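Local coordinates for protein amidohydrolase (Staphylococcus aureus, PDB 3NUR) that is a putative TIM-barrel amidohydrolase that probably hydrolyses carbon–nitrogen bonds of linear amides at a metal-bearing site, at residues 106-109 with 110-114; 123-126 with 127-131; 147-151 with 152-156. One frame throughout, in Å; residues are numbered along the deposited sequence.

Contact 1. Residues 106-109 with 110-114; sequences KAIE and LCQKA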
ATOM      1  N   LYS A 106      10.110  19.000 -10.285  1.00 13.62           N
ATOM      2  CA  LYS A 106      10.071  19.094  -8.820  1.00 14.09           C
ATOM      3  C   LYS A 106       9.676  17.734  -8.203  1.00 17.77           C
ATOM      4  O   LYS A 106      10.318  17.303  -7.237  1.00 17.29           O
ATOM      5  CB  LYS A 106       9.107  20.187  -8.350  1.00 17.50           C
ATOM      6  CG  LYS A 106       8.875  20.156  -6.840  1.00 38.85           C
ATOM      7  CD  LYS A 106       9.502  21.323  -6.111  1.00 48.63           C
ATOM      8  CE  LYS A 106       8.455  22.346  -5.755  1.00 59.88           C
ATOM      9  NZ  LYS A 106       7.474  21.833  -4.756  1.00 65.46           N
ATOM     10  N   ALA A 107       8.641  17.056  -8.769  1.00 15.12           N
ATOM     11  CA  ALA A 107       8.196  15.730  -8.294  1.00 14.37           C
ATOM     12  C   ALA A 107       9.345  14.726  -8.441  1.00 16.35           C
ATOM     13  O   ALA A 107       9.643  13.984  -7.494  1.00 14.43           O
ATOM     14  CB  ALA A 107       6.983  15.251  -9.095  1.00 15.20           C
ATOM     15  N   ILE A 108      10.011  14.734  -9.616  1.00 12.24           N
ATOM     16  CA  ILE A 108      11.145  13.843  -9.889  1.00 12.09           C
ATOM     17  C   ILE A 108      12.272  14.019  -8.856  1.00 16.20           C
ATOM     18  O   ILE A 108      12.690  13.029  -8.240  1.00 13.36           O
ATOM     19  CB  ILE A 108      11.633  13.941 -11.372  1.00 15.16           C
ATOM     20  CG1 ILE A 108      10.504  13.548 -12.363  1.00 14.55           C
ATOM     21  CG2 ILE A 108      12.898  13.092 -11.621  1.00 16.24           C
ATOM     22  CD1 ILE A 108      10.778  14.022 -13.890  1.00 18.04           C
ATOM     23  N   GLU A 109      12.759  15.268  -8.678  1.00 14.28           N
ATOM     24  CA  GLU A 109      13.864  15.584  -7.769  1.00 14.56           C
ATOM     25  C   GLU A 109      13.540  15.251  -6.312  1.00 16.69           C
ATOM     26  O   GLU A 109      14.382  14.681  -5.636  1.00 16.79           O
ATOM     27  CB  GLU A 109      14.317  17.044  -7.908  1.00 16.44           C
ATOM     28  CG  GLU A 109      15.050  17.308  -9.214  1.00 31.29           C
ATOM     29  CD  GLU A 109      15.439  18.749  -9.499  1.00 56.61           C
ATOM     30  OE1 GLU A 109      15.319  19.606  -8.593  1.00 53.11           O
ATOM     31  OE2 GLU A 109      15.865  19.019 -10.645  1.00 52.79           O
ATOM     32  N   LEU A 110      12.328  15.584  -5.847  1.00 12.65           N
ATOM     33  CA  LEU A 110      11.937  15.308  -4.468  1.00 12.01           C
ATOM     34  C   LEU A 110      11.744  13.825  -4.192  1.00 14.88           C
ATOM     35  O   LEU A 110      12.109  13.384  -3.101  1.00 14.62           O
ATOM     36  CB  LEU A 110      10.743  16.166  -4.002  1.00 11.83           C
ATOM     37  CG  LEU A 110      10.992  17.696  -3.934  1.00 17.35           C
ATOM     38  CD1 LEU A 110       9.751  18.421  -3.554  1.00 18.24           C
ATOM     39  CD2 LEU A 110      12.094  18.054  -2.929  1.00 20.84           C
ATOM     40  N   CYS A 111      11.245  13.034  -5.188  1.00 13.09           N
ATOM     41  CA  CYS A 111      11.122  11.572  -4.996  1.00 12.58           C
ATOM     42  C   CYS A 111      12.530  10.957  -4.914  1.00 15.38           C
ATOM     43  O   CYS A 111      12.780  10.092  -4.063  1.00 14.40           O
ATOM     44  CB  CYS A 111      10.303  10.936  -6.113  1.00 12.23           C
ATOM     45  SG  CYS A 111       8.524  11.267  -5.998  1.00 15.64           S
ATOM     46  N   GLN A 112      13.454  11.407  -5.794  1.00 11.81           N
ATOM     47  CA  GLN A 112      14.848  10.926  -5.791  1.00 11.94           C
ATOM     48  C   GLN A 112      15.519  11.175  -4.440  1.00 17.11           C
ATOM     49  O   GLN A 112      16.195  10.293  -3.912  1.00 17.87           O
ATOM     50  CB  GLN A 112      15.670  11.600  -6.893  1.00 13.48           C
ATOM     51  CG  GLN A 112      15.381  11.025  -8.263  1.00 12.20           C
ATOM     52  CD  GLN A 112      16.000  11.840  -9.381  1.00 29.22           C
ATOM     53  OE1 GLN A 112      16.041  11.405 -10.536  1.00 26.83           O
ATOM     54  NE2 GLN A 112      16.464  13.049  -9.078  1.00 21.68           N
ATOM     55  N   LYS A 113      15.288  12.340  -3.870  1.00 14.95           N
ATOM     56  CA  LYS A 113      15.839  12.715  -2.587  1.00 14.59           C
ATOM     57  C   LYS A 113      15.276  11.844  -1.464  1.00 14.68           C
ATOM     58  O   LYS A 113      16.029  11.392  -0.594  1.00 11.38           O
ATOM     59  CB  LYS A 113      15.459  14.149  -2.309  1.00 18.81           C
ATOM     60  CG  LYS A 113      16.303  14.803  -1.223  1.00 37.07           C
ATOM     61  CD  LYS A 113      17.154  15.863  -1.847  1.00 54.67           C
ATOM     62  CE  LYS A 113      16.404  16.695  -2.866  1.00 66.51           C
ATOM     63  NZ  LYS A 113      17.310  17.602  -3.586  1.00 74.15           N
ATOM     64  N   ALA A 114      13.932  11.620  -1.511  1.00 11.06           N
ATOM     65  CA  ALA A 114      13.320  10.815  -0.470  1.00 11.67           C
ATOM     66  C   ALA A 114      13.922   9.408  -0.523  1.00 12.84           C
ATOM     67  O   ALA A 114      14.358   8.894   0.517  1.00 11.75           O
ATOM     68  CB  ALA A 114      11.805  10.776  -0.645  1.00 12.52           C
TER

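Contact 2. Residues 123-126 with 127-131; sequences AQYP and NRFVG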
ATOM      1  N   ALA A 123      20.625   1.460   5.234  1.00 15.03           N
ATOM      2  CA  ALA A 123      22.030   0.984   5.242  1.00 14.65           C
ATOM      3  C   ALA A 123      22.603   0.945   6.683  1.00 19.35           C
ATOM      4  O   ALA A 123      23.453   0.096   6.967  1.00 17.95           O
ATOM      5  CB  ALA A 123      22.897   1.876   4.352  1.00 15.03           C
ATOM      6  N   GLN A 124      22.122   1.849   7.578  1.00 16.76           N
ATOM      7  CA  GLN A 124      22.525   1.906   8.986  1.00 17.53           C
ATOM      8  C   GLN A 124      21.877   0.790   9.819  1.00 21.26           C
ATOM      9  O   GLN A 124      22.512   0.280  10.739  1.00 20.80           O
ATOM     10  CB  GLN A 124      22.247   3.285   9.613  1.00 19.46           C
ATOM     11  CG  GLN A 124      23.090   4.435   9.054  1.00 39.70           C
ATOM     12  CD  GLN A 124      22.673   5.762   9.645  1.00 68.41           C
ATOM     13  OE1 GLN A 124      22.871   6.033  10.837  1.00 66.36           O
ATOM     14  NE2 GLN A 124      22.081   6.622   8.826  1.00 62.29           N
ATOM     15  N   TYR A 125      20.624   0.388   9.489  1.00 17.24           N
ATOM     16  CA  TYR A 125      19.901  -0.685  10.204  1.00 16.65           C
ATOM     17  C   TYR A 125      19.354  -1.716   9.170  1.00 18.23           C
ATOM     18  O   TYR A 125      18.136  -1.825   9.023  1.00 16.51           O
ATOM     19  CB  TYR A 125      18.781  -0.054  11.066  1.00 18.66           C
ATOM     20  CG  TYR A 125      19.239   1.168  11.835  1.00 20.73           C
ATOM     21  CD1 TYR A 125      19.955   1.040  13.024  1.00 22.50           C
ATOM     22  CD2 TYR A 125      19.013   2.452  11.342  1.00 22.00           C
ATOM     23  CE1 TYR A 125      20.426   2.158  13.709  1.00 22.15           C
ATOM     24  CE2 TYR A 125      19.474   3.581  12.024  1.00 22.93           C
ATOM     25  CZ  TYR A 125      20.175   3.428  13.210  1.00 31.72           C
ATOM     26  OH  TYR A 125      20.608   4.536  13.903  1.00 33.32           O
ATOM     27  N   PRO A 126      20.240  -2.435   8.405  1.00 14.63           N
ATOM     28  CA  PRO A 126      19.758  -3.304   7.304  1.00 14.90           C
ATOM     29  C   PRO A 126      18.952  -4.518   7.706  1.00 18.57           C
ATOM     30  O   PRO A 126      18.296  -5.113   6.856  1.00 18.52           O
ATOM     31  CB  PRO A 126      21.061  -3.741   6.611  1.00 16.43           C
ATOM     32  CG  PRO A 126      22.077  -3.703   7.701  1.00 20.32           C
ATOM     33  CD  PRO A 126      21.720  -2.434   8.440  1.00 15.99           C
ATOM     34  N   ASN A 127      19.058  -4.926   8.971  1.00 15.64           N
ATOM     35  CA  ASN A 127      18.325  -6.095   9.447  1.00 15.43           C
ATOM     36  C   ASN A 127      16.904  -5.751   9.894  1.00 17.76           C
ATOM     37  O   ASN A 127      16.099  -6.661  10.070  1.00 17.50           O
ATOM     38  CB  ASN A 127      19.087  -6.775  10.586  1.00 17.88           C
ATOM     39  CG  ASN A 127      20.441  -7.291  10.161  1.00 45.76           C
ATOM     40  OD1 ASN A 127      21.481  -6.805  10.611  1.00 46.92           O
ATOM     41  ND2 ASN A 127      20.464  -8.253   9.247  1.00 38.78           N
ATOM     42  N   ARG A 128      16.582  -4.457  10.040  1.00 14.35           N
ATOM     43  CA  ARG A 128      15.264  -4.064  10.557  1.00 13.08           C
ATOM     44  C   ARG A 128      14.355  -3.380   9.562  1.00 13.48           C
ATOM     45  O   ARG A 128      13.181  -3.158   9.861  1.00 11.52           O
ATOM     46  CB  ARG A 128      15.422  -3.162  11.805  1.00 12.98           C
ATOM     47  CG  ARG A 128      16.318  -3.711  12.927  1.00 14.68           C
ATOM     48  CD  ARG A 128      15.845  -5.045  13.545  1.00 15.25           C
ATOM     49  NE  ARG A 128      14.464  -5.010  14.057  1.00 12.41           N
ATOM     50  CZ  ARG A 128      14.111  -4.572  15.263  1.00 15.71           C
ATOM     51  NH1 ARG A 128      15.034  -4.115  16.111  1.00 12.40           N
ATOM     52  NH2 ARG A 128      12.837  -4.596  15.637  1.00 12.49           N
ATOM     53  N   PHE A 129      14.905  -2.990   8.416  1.00 10.43           N
ATOM     54  CA  PHE A 129      14.141  -2.241   7.424  1.00  9.50           C
ATOM     55  C   PHE A 129      14.369  -2.694   6.009  1.00 12.72           C
ATOM     56  O   PHE A 129      15.456  -3.151   5.645  1.00 12.83           O
ATOM     57  CB  PHE A 129      14.439  -0.736   7.542  1.00  9.77           C
ATOM     58  CG  PHE A 129      14.163  -0.155   8.906  1.00 10.67           C
ATOM     59  CD1 PHE A 129      12.853   0.066   9.339  1.00 12.03           C
ATOM     60  CD2 PHE A 129      15.205   0.133   9.780  1.00 12.96           C
ATOM     61  CE1 PHE A 129      12.602   0.576  10.611  1.00 12.85           C
ATOM     62  CE2 PHE A 129      14.952   0.660  11.048  1.00 15.99           C
ATOM     63  CZ  PHE A 129      13.652   0.890  11.452  1.00 14.85           C
ATOM     64  N   VAL A 130      13.319  -2.562   5.212  1.00  9.81           N
ATOM     65  CA  VAL A 130      13.307  -2.828   3.778  1.00  9.95           C
ATOM     66  C   VAL A 130      12.623  -1.574   3.173  1.00 12.79           C
ATOM     67  O   VAL A 130      11.709  -1.009   3.789  1.00 13.07           O
ATOM     68  CB  VAL A 130      12.569  -4.154   3.453  1.00 14.66           C
ATOM     69  CG1 VAL A 130      12.241  -4.266   1.973  1.00 14.97           C
ATOM     70  CG2 VAL A 130      13.408  -5.360   3.889  1.00 14.87           C
ATOM     71  N   GLY A 131      13.074  -1.137   2.002  1.00  8.76           N
ATOM     72  CA  GLY A 131      12.474   0.058   1.419  1.00  8.52           C
ATOM     73  C   GLY A 131      11.517  -0.179   0.275  1.00 11.37           C
ATOM     74  O   GLY A 131      11.708  -1.093  -0.535  1.00 10.37           O
TER
HETATM   75  O   HOH W   1      17.620  -4.186   4.279  1.00 26.80           O

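Contact 3. Residues 147-151 with 152-156; sequences FERCI and NDLGF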
ATOM      1  N   PHE A 147      11.920   3.827 -10.438  1.00 10.76           N
ATOM      2  CA  PHE A 147      11.536   2.518  -9.904  1.00 10.43           C
ATOM      3  C   PHE A 147      12.709   1.541 -10.083  1.00 15.56           C
ATOM      4  O   PHE A 147      13.102   0.861  -9.130  1.00 14.04           O
ATOM      5  CB  PHE A 147      10.292   1.981 -10.652  1.00 11.06           C
ATOM      6  CG  PHE A 147       9.421   0.955  -9.951  1.00 10.67           C
ATOM      7  CD1 PHE A 147       9.847   0.334  -8.778  1.00 13.18           C
ATOM      8  CD2 PHE A 147       8.166   0.626 -10.456  1.00 11.63           C
ATOM      9  CE1 PHE A 147       9.038  -0.617  -8.130  1.00 13.40           C
ATOM     10  CE2 PHE A 147       7.353  -0.308  -9.804  1.00 13.84           C
ATOM     11  CZ  PHE A 147       7.795  -0.934  -8.647  1.00 12.14           C
ATOM     12  N   GLU A 148      13.255   1.479 -11.307  1.00 14.37           N
ATOM     13  CA  GLU A 148      14.383   0.617 -11.662  1.00 14.78           C
ATOM     14  C   GLU A 148      15.596   0.978 -10.803  1.00 16.24           C
ATOM     15  O   GLU A 148      16.274   0.065 -10.309  1.00 15.09           O
ATOM     16  CB  GLU A 148      14.700   0.728 -13.174  1.00 16.71           C
ATOM     17  CG  GLU A 148      15.790  -0.231 -13.661  1.00 31.41           C
ATOM     18  CD  GLU A 148      17.233   0.245 -13.561  1.00 59.94           C
ATOM     19  OE1 GLU A 148      17.487   1.455 -13.764  1.00 61.38           O
ATOM     20  OE2 GLU A 148      18.115  -0.604 -13.299  1.00 56.06           O
ATOM     21  N   ARG A 149      15.856   2.299 -10.611  1.00 12.54           N
ATOM     22  CA  ARG A 149      16.981   2.782  -9.800  1.00 12.37           C
ATOM     23  C   ARG A 149      16.827   2.318  -8.349  1.00 16.16           C
ATOM     24  O   ARG A 149      17.780   1.816  -7.773  1.00 14.25           O
ATOM     25  CB  ARG A 149      17.114   4.313  -9.869  1.00 13.19           C
ATOM     26  CG  ARG A 149      18.355   4.841  -9.168  1.00 15.10           C
ATOM     27  CD  ARG A 149      18.429   6.344  -9.206  1.00 17.98           C
ATOM     28  NE  ARG A 149      17.563   6.984  -8.217  1.00 17.21           N
ATOM     29  CZ  ARG A 149      17.945   7.331  -6.994  1.00 25.93           C
ATOM     30  NH1 ARG A 149      17.104   7.950  -6.185  1.00 16.42           N
ATOM     31  NH2 ARG A 149      19.172   7.049  -6.567  1.00 19.99           N
ATOM     32  N   CYS A 150      15.616   2.444  -7.781  1.00 12.50           N
ATOM     33  CA  CYS A 150      15.340   2.025  -6.409  1.00 11.02           C
ATOM     34  C   CYS A 150      15.605   0.549  -6.211  1.00 12.35           C
ATOM     35  O   CYS A 150      16.218   0.167  -5.220  1.00 12.39           O
ATOM     36  CB  CYS A 150      13.907   2.385  -6.025  1.00 10.69           C
ATOM     37  SG  CYS A 150      13.664   4.146  -5.704  1.00 14.23           S
ATOM     38  N   ILE A 151      15.144  -0.282  -7.150  1.00  9.07           N
ATOM     39  CA  ILE A 151      15.305  -1.718  -7.027  1.00 10.22           C
ATOM     40  C   ILE A 151      16.747  -2.121  -7.243  1.00 17.51           C
ATOM     41  O   ILE A 151      17.329  -2.754  -6.370  1.00 16.29           O
ATOM     42  CB  ILE A 151      14.287  -2.509  -7.912  1.00 12.59           C
ATOM     43  CG1 ILE A 151      12.804  -2.093  -7.655  1.00 12.74           C
ATOM     44  CG2 ILE A 151      14.480  -4.042  -7.809  1.00 14.85           C
ATOM     45  CD1 ILE A 151      12.295  -1.896  -6.228  1.00 16.34           C
ATOM     46  N   ASN A 152      17.330  -1.730  -8.382  1.00 16.72           N
ATOM     47  CA  ASN A 152      18.692  -2.137  -8.741  1.00 17.14           C
ATOM     48  C   ASN A 152      19.855  -1.421  -8.049  1.00 22.00           C
ATOM     49  O   ASN A 152      20.878  -2.054  -7.804  1.00 22.71           O
ATOM     50  CB  ASN A 152      18.848  -2.231 -10.268  1.00 19.47           C
ATOM     51  CG  ASN A 152      17.988  -3.318 -10.883  1.00 32.28           C
ATOM     52  OD1 ASN A 152      17.590  -4.289 -10.223  1.00 28.30           O
ATOM     53  ND2 ASN A 152      17.658  -3.170 -12.151  1.00 21.18           N
ATOM     54  N   ASP A 153      19.723  -0.126  -7.737  1.00 18.16           N
ATOM     55  CA  ASP A 153      20.791   0.614  -7.062  1.00 17.27           C
ATOM     56  C   ASP A 153      20.589   0.714  -5.573  1.00 19.08           C
ATOM     57  O   ASP A 153      21.570   0.699  -4.849  1.00 19.74           O
ATOM     58  CB  ASP A 153      20.948   2.047  -7.619  1.00 19.22           C
ATOM     59  CG  ASP A 153      21.338   2.165  -9.076  1.00 28.83           C
ATOM     60  OD1 ASP A 153      21.479   1.113  -9.743  1.00 25.94           O
ATOM     61  OD2 ASP A 153      21.526   3.317  -9.549  1.00 37.17           O
ATOM     62  N   LEU A 154      19.333   0.885  -5.102  1.00 12.86           N
ATOM     63  CA  LEU A 154      19.079   1.102  -3.688  1.00 11.09           C
ATOM     64  C   LEU A 154      18.693  -0.147  -2.896  1.00 15.65           C
ATOM     65  O   LEU A 154      18.640  -0.077  -1.676  1.00 17.18           O
ATOM     66  CB  LEU A 154      18.065   2.253  -3.454  1.00 10.33           C
ATOM     67  CG  LEU A 154      18.326   3.595  -4.175  1.00 13.60           C
ATOM     68  CD1 LEU A 154      17.282   4.633  -3.773  1.00 13.06           C
ATOM     69  CD2 LEU A 154      19.765   4.142  -3.872  1.00 16.50           C
ATOM     70  N   GLY A 155      18.430  -1.253  -3.587  1.00 11.19           N
ATOM     71  CA  GLY A 155      18.060  -2.505  -2.930  1.00 11.02           C
ATOM     72  C   GLY A 155      16.654  -2.496  -2.349  1.00 13.88           C
ATOM     73  O   GLY A 155      16.351  -3.263  -1.419  1.00 13.63           O
ATOM     74  N   PHE A 156      15.773  -1.643  -2.911  1.00 11.12           N
ATOM     75  CA  PHE A 156      14.369  -1.585  -2.487  1.00  9.13           C
ATOM     76  C   PHE A 156      13.633  -2.825  -3.025  1.00 11.35           C
ATOM     77  O   PHE A 156      14.130  -3.513  -3.922  1.00 10.15           O
ATOM     78  CB  PHE A 156      13.704  -0.261  -2.931  1.00  9.08           C
ATOM     79  CG  PHE A 156      14.098   0.987  -2.157  1.00  9.39           C
ATOM     80  CD1 PHE A 156      15.142   0.959  -1.228  1.00 11.33           C
ATOM     81  CD2 PHE A 156      13.479   2.206  -2.414  1.00 10.26           C
ATOM     82  CE1 PHE A 156      15.526   2.116  -0.549  1.00 11.81           C
ATOM     83  CE2 PHE A 156      13.863   3.364  -1.732  1.00 12.80           C
ATOM     84  CZ  PHE A 156      14.888   3.314  -0.808  1.00 10.80           C
TER
HETATM   85  O   HOH W   2      21.511   5.557  -7.813  1.00 28.25           O
HETATM   86  O   HOH W   3      16.225  -5.129  -4.518  1.00 23.79           O

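Contact 1. Residues 106-109 with 110-114
K106 and L110 meet one turn apart on helix 104-124. Their apolar contact is between CG of K106 and CD1 of L110, 3.8 Å apart. CD of K106 lies almost as near to the same methyl. A chi1 of 171° swings CG of K106 away from its own N, and further bends lay the stem against L110. The aliphatic part of the lysine thus crosses the leucine at a slant. NZ continues past it to a weak hydrogen bond with the carbonyl of E39. L110 is buried, and P99, L102 and E39 also touch it.

A second side-chain contact lies on another side of the helix. I108 and Q112 run side by side and point the same way. The CG2 methyl of I108 rests against the amide end of Q112, 3.7 Å from OE1. I108 also packs on A142, and Q112 on E146 and R149, so this side of the helix meets helix 140-152.

The backbone bonds are four consecutive i to i+4 links. L110 N donates to K106 O and C111 N to A107 O, each at 3.0 Å. Q112 N reaches I108 O at 3.0 Å, and K113 N reaches E109 O at 3.1 Å. These are the bonds of a regular alpha helix.

Charged groups take the exposed side. OE1 of E109 and NZ of K113 are 5.7 Å apart; the opposite charges are not in contact and would probably attract only weakly. E109 uses OE2 for a hydrogen bond to Q105 instead, back toward the start of the helix.

The chemistry is that of an amphipathic helix. L110, A107 and C111 are buried, while the lysines and E109 are exposed. K106 spans the boundary: its carbon stem packs on L110 while NZ goes on to E39 O. The amide end of Q112 lies beside I108.

Contact 2. Residues 123-126 with 127-131
Y125 and F129 touch where the chain leaves helix 104-124 and enters strand 129-131. CB of Y125 sits at the edge of the F129 ring, in its plane, 3.8 Å from CD2. The tyrosine ring itself leads away from F129. With chi1 at -57°, F129 carries its ring beside its own backbone N, which turns CD2 back toward Y125.

The backbone holds this turn closed. R128 N donates to Y125 O at 3.2 Å with a nearly straight N-H (161°). The donor stands well above the carbonyl plane, so it does not use a lone pair. F129 N makes a weak second bond to the same oxygen at 3.5 Å. The i to i+3 bond and the backbone angles of P126 and N127 define a type I beta turn, with proline and asparagine at the two middle positions. A water spans the turn: it donates to P126 O and to F129 O, at 2.8 Å each.

Further out, aromatic neighbours place the two rings. Y125 stacks with H75. Y121, one turn back on the helix, meets both Y125 and F129. CB of R128 lies over one face of the F129 ring, while the guanidinium extends away to bonds with V87 O, Q88 O and N83.

The turn therefore closes the helix-to-strand return of a beta-alpha-beta unit. F129 packs on R78 and M82 of helix 75-84 and on Q90 and L92 of strand 87-94. V130 pairs with Q90 and L92 through its backbone, which sets strand 129-131 parallel to strand 87-94.

Contact 3. Residues 147-151 with 152-156
C150 and F156 fit together at the end of helix 140-152. CB of C150 is the bump, 3.6 Å from CD2 of the F156 ring. SG of C150 stands obliquely to the same ring, 4.7 Å from its centroid, as a cysteine sulfur-aromatic contact. L154 helps to frame the ring: its CB lies over one face, toward the rim. Its CD1 methyl reaches SG of C150 and also lies over one face of the R149 guanidinium. N115 of helix 104-124 packs against C150, L154 and F156.

I151 fills the next hollow. Its CD1 methyl is tucked against the F156 backbone, 3.4 Å from F156 O. Beyond it, L185 and V187 cover the isoleucine.

On the outer side, E148 and N152 cross at about a right angle. E148 bends at chi2 (-87°) and brings OE2 within 2.8 Å of N152 ND2. The bond uses the anti lone pair of OE2 and lies close to the amide plane. R149 and D153 also cross at about a right angle, CG of R149 lying against OD2 of D153. Their charged groups are linked by a water that accepts from NH2 and donates to OD2. R149 makes its salt bridges elsewhere, to E146 and D116.

The backbone unwinds here. R149 O accepts from D153 N at 2.7 Å and from L154 N at 3.2 Å. F156 N then reaches back to C150 O at 3.0 Å, and G155 takes positive phi (73°) as the first residue to leave helical angles. G155 N bonds weakly to I151 O, and a water donates to both I151 O and F156 O.

The carbonyls of R149 and C150 are thus taken up by N-H groups of D153, L154 and F156. Apolar chains close the inner side of the same turn.

From the N terminus, contact 1 comes first, on the early turns of helix 104-124; it closes no loop. Contact 2 closes the turn that leads from that helix into strand 129-131. Contact 3 ends helix 140-152 and starts the connection to strand 159-162. The three follow in series; none nests in or crosses another. Contacts 1 and 2 share helix 104-124 but do not touch. Contact 3 touches both: R149 NH1 packs 3.4 Å from Q112 O, and F156 CB 3.2 Å from G131 O. It thus ties two successive helices of the barrel's outer layer to strand 129-131.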